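Local coordinates for protein beta-glucanase (Podospora anserina, PDB 4LE4) that probably hydrolyses beta-glucans, as a glycoside hydrolase family 131 enzyme that binds the cello-oligosaccharide cellotriose, at residues 44-49 / 60-65; 64-69 / 222-227. All coordinates share one frame; numbering follows the deposited sequence.

Contact 1: residues 44-49 / 60-65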
loop_
_atom_site.group_PDB
_atom_site.type_symbol
_atom_site.label_atom_id
_atom_site.label_comp_id
_atom_site.label_asym_id
_atom_site.label_seq_id
_atom_site.Cartn_x
_atom_site.Cartn_y
_atom_site.Cartn_z
ATOM N N VAL A 44 -0.421 11.118 -8.274
ATOM C CA VAL A 44 -1.428 10.086 -8.266
ATOM C C VAL A 44 -2.276 10.223 -9.539
ATOM O O VAL A 44 -2.747 11.303 -9.835
ATOM C CB VAL A 44 -2.355 10.249 -7.046
ATOM C CG1 VAL A 44 -3.293 9.027 -6.953
ATOM C CG2 VAL A 44 -1.528 10.371 -5.752
ATOM N N ASN A 45 -2.440 9.135 -10.269
ATOM C CA ASN A 45 -3.263 9.152 -11.482
ATOM C C ASN A 45 -4.040 7.862 -11.529
ATOM O O ASN A 45 -3.489 6.801 -11.244
ATOM C CB ASN A 45 -2.392 9.294 -12.735
ATOM C CG ASN A 45 -1.736 10.652 -12.835
ATOM O OD1 ASN A 45 -0.581 10.841 -12.428
ATOM N ND2 ASN A 45 -2.474 11.616 -13.353
ATOM N N LEU A 46 -5.322 7.942 -11.898
ATOM C CA LEU A 46 -6.167 6.761 -11.948
ATOM C C LEU A 46 -6.427 6.342 -13.390
ATOM O O LEU A 46 -6.537 7.195 -14.285
ATOM C CB LEU A 46 -7.531 7.043 -11.305
ATOM C CG LEU A 46 -7.567 7.688 -9.922
ATOM C CD1 LEU A 46 -9.015 7.964 -9.486
ATOM C CD2 LEU A 46 -6.876 6.736 -8.923
ATOM N N SER A 47 -6.540 5.037 -13.594
ATOM C CA SER A 47 -6.836 4.469 -14.899
ATOM C C SER A 47 -7.169 2.997 -14.780
ATOM O O SER A 47 -6.683 2.298 -13.876
ATOM C CB SER A 47 -5.646 4.646 -15.855
ATOM O OG SER A 47 -5.874 3.962 -17.076
ATOM N N PRO A 48 -8.047 2.503 -15.665
ATOM C CA PRO A 48 -8.413 1.092 -15.655
ATOM C C PRO A 48 -7.162 0.300 -16.022
ATOM O O PRO A 48 -7.065 -0.883 -15.739
ATOM C CB PRO A 48 -9.471 0.998 -16.762
ATOM C CG PRO A 48 -10.069 2.371 -16.777
ATOM C CD PRO A 48 -8.834 3.235 -16.676
ATOM N N ASP A 49 -6.186 0.964 -16.643
ATOM C CA ASP A 49 -4.986 0.271 -17.050
ATOM C C ASP A 49 -4.015 0.092 -15.903
ATOM O O ASP A 49 -3.023 -0.595 -16.049
ATOM C CB ASP A 49 -4.253 1.024 -18.171
ATOM C CG ASP A 49 -5.152 1.309 -19.393
ATOM O OD1 ASP A 49 -6.131 0.567 -19.612
ATOM O OD2 ASP A 49 -4.857 2.272 -20.138
ATOM N N GLN A 60 -10.821 1.408 -11.433
ATOM C CA GLN A 60 -9.573 1.990 -11.863
ATOM C C GLN A 60 -8.498 1.686 -10.803
ATOM O O GLN A 60 -8.827 1.492 -9.655
ATOM C CB GLN A 60 -9.710 3.495 -11.961
ATOM C CG GLN A 60 -10.617 4.016 -13.060
ATOM C CD GLN A 60 -10.447 5.489 -13.254
ATOM O OE1 GLN A 60 -11.030 6.314 -12.518
ATOM N NE2 GLN A 60 -9.635 5.850 -14.241
ATOM N N GLY A 61 -7.241 1.663 -11.217
ATOM C CA GLY A 61 -6.143 1.474 -10.280
ATOM C C GLY A 61 -5.475 2.838 -10.197
ATOM O O GLY A 61 -5.792 3.758 -10.954
ATOM N N ALA A 62 -4.523 2.991 -9.285
ATOM C CA ALA A 62 -3.842 4.252 -9.145
ATOM C C ALA A 62 -2.349 4.109 -9.385
ATOM O O ALA A 62 -1.713 3.194 -8.860
ATOM C CB ALA A 62 -4.084 4.815 -7.736
ATOM N N LYS A 63 -1.792 4.988 -10.212
ATOM C CA LYS A 63 -0.346 4.983 -10.377
ATOM C C LYS A 63 0.108 6.032 -9.364
ATOM O O LYS A 63 -0.336 7.182 -9.414
ATOM C CB LYS A 63 0.062 5.435 -11.785
ATOM C CG LYS A 63 1.590 5.526 -11.928
ATOM C CD LYS A 63 1.971 5.721 -13.409
ATOM C CE LYS A 63 1.435 6.987 -13.953
ATOM N NZ LYS A 63 1.951 7.135 -15.373
ATOM N N ILE A 64 0.946 5.612 -8.415
ATOM C CA ILE A 64 1.491 6.498 -7.402
ATOM C C ILE A 64 2.942 6.716 -7.804
ATOM O O ILE A 64 3.692 5.774 -8.042
ATOM C CB ILE A 64 1.345 5.873 -5.980
ATOM C CG1 ILE A 64 -0.140 5.943 -5.591
ATOM C CG2 ILE A 64 2.177 6.659 -4.963
ATOM C CD1 ILE A 64 -0.489 5.374 -4.223
ATOM N N THR A 65 3.304 7.978 -7.908
ATOM C CA THR A 65 4.626 8.373 -8.382
ATOM C C THR A 65 5.496 9.179 -7.427
ATOM O O THR A 65 5.024 10.088 -6.758
ATOM C CB THR A 65 4.442 9.232 -9.661
ATOM O OG1 THR A 65 3.827 8.421 -10.676
ATOM C CG2 THR A 65 5.771 9.781 -10.160
#
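L46 and A62 face each other as a non-hydrogen-bonded antiparallel pair, and the methyl CD2 of L46 reaches the CB of A62 at 3.6 Å. A chi1 of -50° puts CG of L46 beside its own backbone N; of the two branches CD2 meets A62, while CB and CD1 lie near Q60 OE1. Q60, buried and the most covered residue here, crosses L46 at about a right angle and tucks its amide end against L46 and S47, OE1 resting 3.8 Å from L46 CB and NE2 3.2 Å from S47 CA. V44 lies on the same face as L46, its CG1 a looser 4.4 Å from the CB of A62. The loop residue F9 covers both L46 and A62, and L18 and T80 pack on V44, so this face is the tighter one. Two hydrogen-bonded pairs tie the backbones: K63 N gives a bond of 2.7 Å to N45 O, answered by N45 N to K63 O, and S47 and G61 exchange a second pair. These bonds join strand 44-47 to strand 61-66 in one of the two large antiparallel sheets of this concanavalin-clan fold, the axes of 44-47 and 61-65 lying at 156°. On the other face the packing is loose: the side chains of N45 and S47 stand off from 60-65, and K63 approaches N45 O with CB alone. Its stem lies instead on D223 and Y225, arching at chi3 (62°), with NZ in a weak hydrogen bond to Y50 OH. P48 is exposed and lies alongside Q60, its CD 3.7 Å from Q60 NE2. At this open end S47 OG accepts from D49 N at 3.0 Å, an ST turn.

Contact 2: residues 64-69 / 222-227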
loop_
_atom_site.group_PDB
_atom_site.type_symbol
_atom_site.label_atom_id
_atom_site.label_comp_id
_atom_site.label_asym_id
_atom_site.label_seq_id
_atom_site.Cartn_x
_atom_site.Cartn_y
_atom_site.Cartn_z
ATOM N N ILE A 64 0.946 5.612 -8.415
ATOM C CA ILE A 64 1.491 6.498 -7.402
ATOM C C ILE A 64 2.942 6.716 -7.804
ATOM O O ILE A 64 3.692 5.774 -8.042
ATOM C CB ILE A 64 1.345 5.873 -5.980
ATOM C CG1 ILE A 64 -0.140 5.943 -5.591
ATOM C CG2 ILE A 64 2.177 6.659 -4.963
ATOM C CD1 ILE A 64 -0.489 5.374 -4.223
ATOM N N THR A 65 3.304 7.978 -7.908
ATOM C CA THR A 65 4.626 8.373 -8.382
ATOM C C THR A 65 5.496 9.179 -7.427
ATOM O O THR A 65 5.024 10.088 -6.758
ATOM C CB THR A 65 4.442 9.232 -9.661
ATOM O OG1 THR A 65 3.827 8.421 -10.676
ATOM C CG2 THR A 65 5.771 9.781 -10.160
ATOM N N LEU A 66 6.776 8.850 -7.398
ATOM C CA LEU A 66 7.724 9.622 -6.625
ATOM C C LEU A 66 8.544 10.288 -7.712
ATOM O O LEU A 66 9.050 9.601 -8.615
ATOM C CB LEU A 66 8.671 8.739 -5.828
ATOM C CG LEU A 66 8.052 7.903 -4.714
ATOM C CD1 LEU A 66 9.144 7.031 -4.022
ATOM C CD2 LEU A 66 7.432 8.871 -3.724
ATOM N N ASP A 67 8.659 11.605 -7.650
ATOM C CA ASP A 67 9.486 12.298 -8.637
ATOM C C ASP A 67 10.445 13.202 -7.888
ATOM O O ASP A 67 10.568 13.069 -6.686
ATOM C CB ASP A 67 8.631 13.066 -9.659
ATOM C CG ASP A 67 7.893 14.282 -9.072
ATOM O OD1 ASP A 67 8.155 14.704 -7.923
ATOM O OD2 ASP A 67 7.038 14.841 -9.808
ATOM N N ASN A 68 11.121 14.129 -8.574
ATOM C CA ASN A 68 12.082 14.969 -7.878
ATOM C C ASN A 68 11.512 15.914 -6.846
ATOM O O ASN A 68 12.256 16.454 -6.021
ATOM C CB ASN A 68 12.926 15.775 -8.865
ATOM C CG ASN A 68 13.765 14.897 -9.761
ATOM O OD1 ASN A 68 14.423 13.953 -9.301
ATOM N ND2 ASN A 68 13.758 15.204 -11.060
ATOM N N THR A 69 10.193 16.103 -6.858
ATOM C CA THR A 69 9.555 17.027 -5.917
ATOM C C THR A 69 8.764 16.329 -4.793
ATOM O O THR A 69 8.113 16.993 -3.987
ATOM C CB THR A 69 8.551 17.912 -6.648
ATOM O OG1 THR A 69 7.446 17.100 -7.070
ATOM C CG2 THR A 69 9.203 18.517 -7.911
ATOM N N GLU A 222 9.789 7.103 -10.113
ATOM C CA GLU A 222 9.428 5.745 -9.719
ATOM C C GLU A 222 7.917 5.655 -9.656
ATOM O O GLU A 222 7.274 6.479 -9.001
ATOM C CB GLU A 222 10.029 5.421 -8.357
ATOM C CG GLU A 222 11.547 5.371 -8.407
ATOM C CD GLU A 222 12.181 5.064 -7.068
ATOM O OE1 GLU A 222 11.489 4.459 -6.229
ATOM O OE2 GLU A 222 13.367 5.417 -6.861
ATOM N N ASP A 223 7.372 4.661 -10.345
ATOM C CA ASP A 223 5.926 4.450 -10.414
ATOM C C ASP A 223 5.513 3.147 -9.718
ATOM O O ASP A 223 6.125 2.103 -9.932
ATOM C CB ASP A 223 5.455 4.367 -11.874
ATOM C CG ASP A 223 5.602 5.698 -12.647
ATOM O OD1 ASP A 223 5.470 6.788 -12.034
ATOM O OD2 ASP A 223 5.817 5.653 -13.892
ATOM N N PHE A 224 4.436 3.215 -8.935
ATOM C CA PHE A 224 3.893 2.051 -8.222
ATOM C C PHE A 224 2.407 1.993 -8.565
ATOM O O PHE A 224 1.732 2.999 -8.508
ATOM C CB PHE A 224 4.078 2.238 -6.716
ATOM C CG PHE A 224 5.515 2.490 -6.308
ATOM C CD1 PHE A 224 6.087 3.741 -6.471
ATOM C CD2 PHE A 224 6.287 1.458 -5.774
ATOM C CE1 PHE A 224 7.425 3.981 -6.107
ATOM C CE2 PHE A 224 7.622 1.678 -5.406
ATOM C CZ PHE A 224 8.190 2.924 -5.569
ATOM N N TYR A 225 1.906 0.815 -8.892
ATOM C CA TYR A 225 0.513 0.641 -9.309
ATOM C C TYR A 225 -0.256 -0.041 -8.211
ATOM O O TYR A 225 0.218 -1.012 -7.647
ATOM C CB TYR A 225 0.484 -0.182 -10.586
ATOM C CG TYR A 225 1.220 0.558 -11.674
ATOM C CD1 TYR A 225 0.541 1.420 -12.529
ATOM C CD2 TYR A 225 2.613 0.467 -11.789
ATOM C CE1 TYR A 225 1.226 2.189 -13.486
ATOM C CE2 TYR A 225 3.310 1.220 -12.733
ATOM C CZ TYR A 225 2.608 2.086 -13.588
ATOM O OH TYR A 225 3.262 2.831 -14.558
ATOM N N TRP A 226 -1.436 0.481 -7.914
ATOM C CA TRP A 226 -2.240 -0.037 -6.799
ATOM C C TRP A 226 -3.694 -0.232 -7.177
ATOM O O TRP A 226 -4.231 0.564 -7.953
ATOM C CB TRP A 226 -2.277 1.001 -5.669
ATOM C CG TRP A 226 -0.972 1.367 -5.066
ATOM C CD1 TRP A 226 0.052 2.094 -5.651
ATOM C CD2 TRP A 226 -0.535 1.029 -3.763
ATOM N NE1 TRP A 226 1.094 2.214 -4.775
ATOM C CE2 TRP A 226 0.767 1.575 -3.603
ATOM C CE3 TRP A 226 -1.110 0.312 -2.703
ATOM C CZ2 TRP A 226 1.505 1.431 -2.419
ATOM C CZ3 TRP A 226 -0.365 0.166 -1.519
ATOM C CH2 TRP A 226 0.922 0.725 -1.395
ATOM N N SER A 227 -4.340 -1.252 -6.601
ATOM C CA SER A 227 -5.783 -1.428 -6.804
ATOM C C SER A 227 -6.307 -2.290 -5.660
ATOM O O SER A 227 -5.522 -2.793 -4.856
ATOM C CB SER A 227 -6.113 -2.066 -8.166
ATOM O OG SER A 227 -5.600 -3.364 -8.327
#
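I64 lays its side chain across the indole of W226, two residues beyond its bridge partner F224. At the root, I64 CB is 3.9 Å from W226 NE1 and also borders the carbonyl oxygen of F224. With CG1 beside the backbone N (chi1 -73°), the longer branch heads for the indole, and CG1 comes near both CD1 and NE1 of the ring. At the tip, CD1 stands over one face of the five-membered ring, 3.8 Å from its centroid and 22° off the normal, a CH-pi contact displaced toward the rim. W226 NE1, buried here, has no hydrogen-bonding partner in the model. Farther along this face, L66 CD1 meets F224 CE1 at 4.1 Å, the two side chains crossing at a slant, while the edge of the F224 ring is turned to the carbonyl oxygen of I64. E222 also points to this face; its OE1 brushes the same L66 methyl but is hydrogen-bonded to H115. The reverse face is polar: T65 and D223 lie side by side, and T65 OG1 donates to D223 OD1 at 2.7 Å, on the anti side and 30° out of the carboxylate plane. The second oxygen of D223 is taken by N107, so both ends of this buried carboxylate are held. Four backbone bonds join the two strands, including I64 N to F224 O (2.7 Å) and its return from F224 N to I64 O, with L66 and E222 paired likewise. V209 packs against F224 and W226 from strand 209-211 of the other sheet, so the apolar side of this antiparallel pair looks into the interface of two facing sheets, the beta-sandwich arrangement characteristic of the concanavalin clan.

Strand 61-66 is common to both contacts: contact 1 adds strand 44-47 along one edge and contact 2 joins strand 222-233 along the other, making three neighbours of one sheet. Both include I64 and T65, but the side chains of these two work in contact 2. Contact 2 is the buried one, with every touching residue enclosed, and there aromatic rings meet aliphatic branches while a carboxylate is satisfied by hydrogen bonds. Contact 1, partly buried, relies on backbone bonds, small aliphatic groups and the Q60 amide. The two are continuous: A62 N lies 2.8 Å from W226 O, a probable hydrogen bond, and K63 CD packs on D223 and Y225, on the face they share.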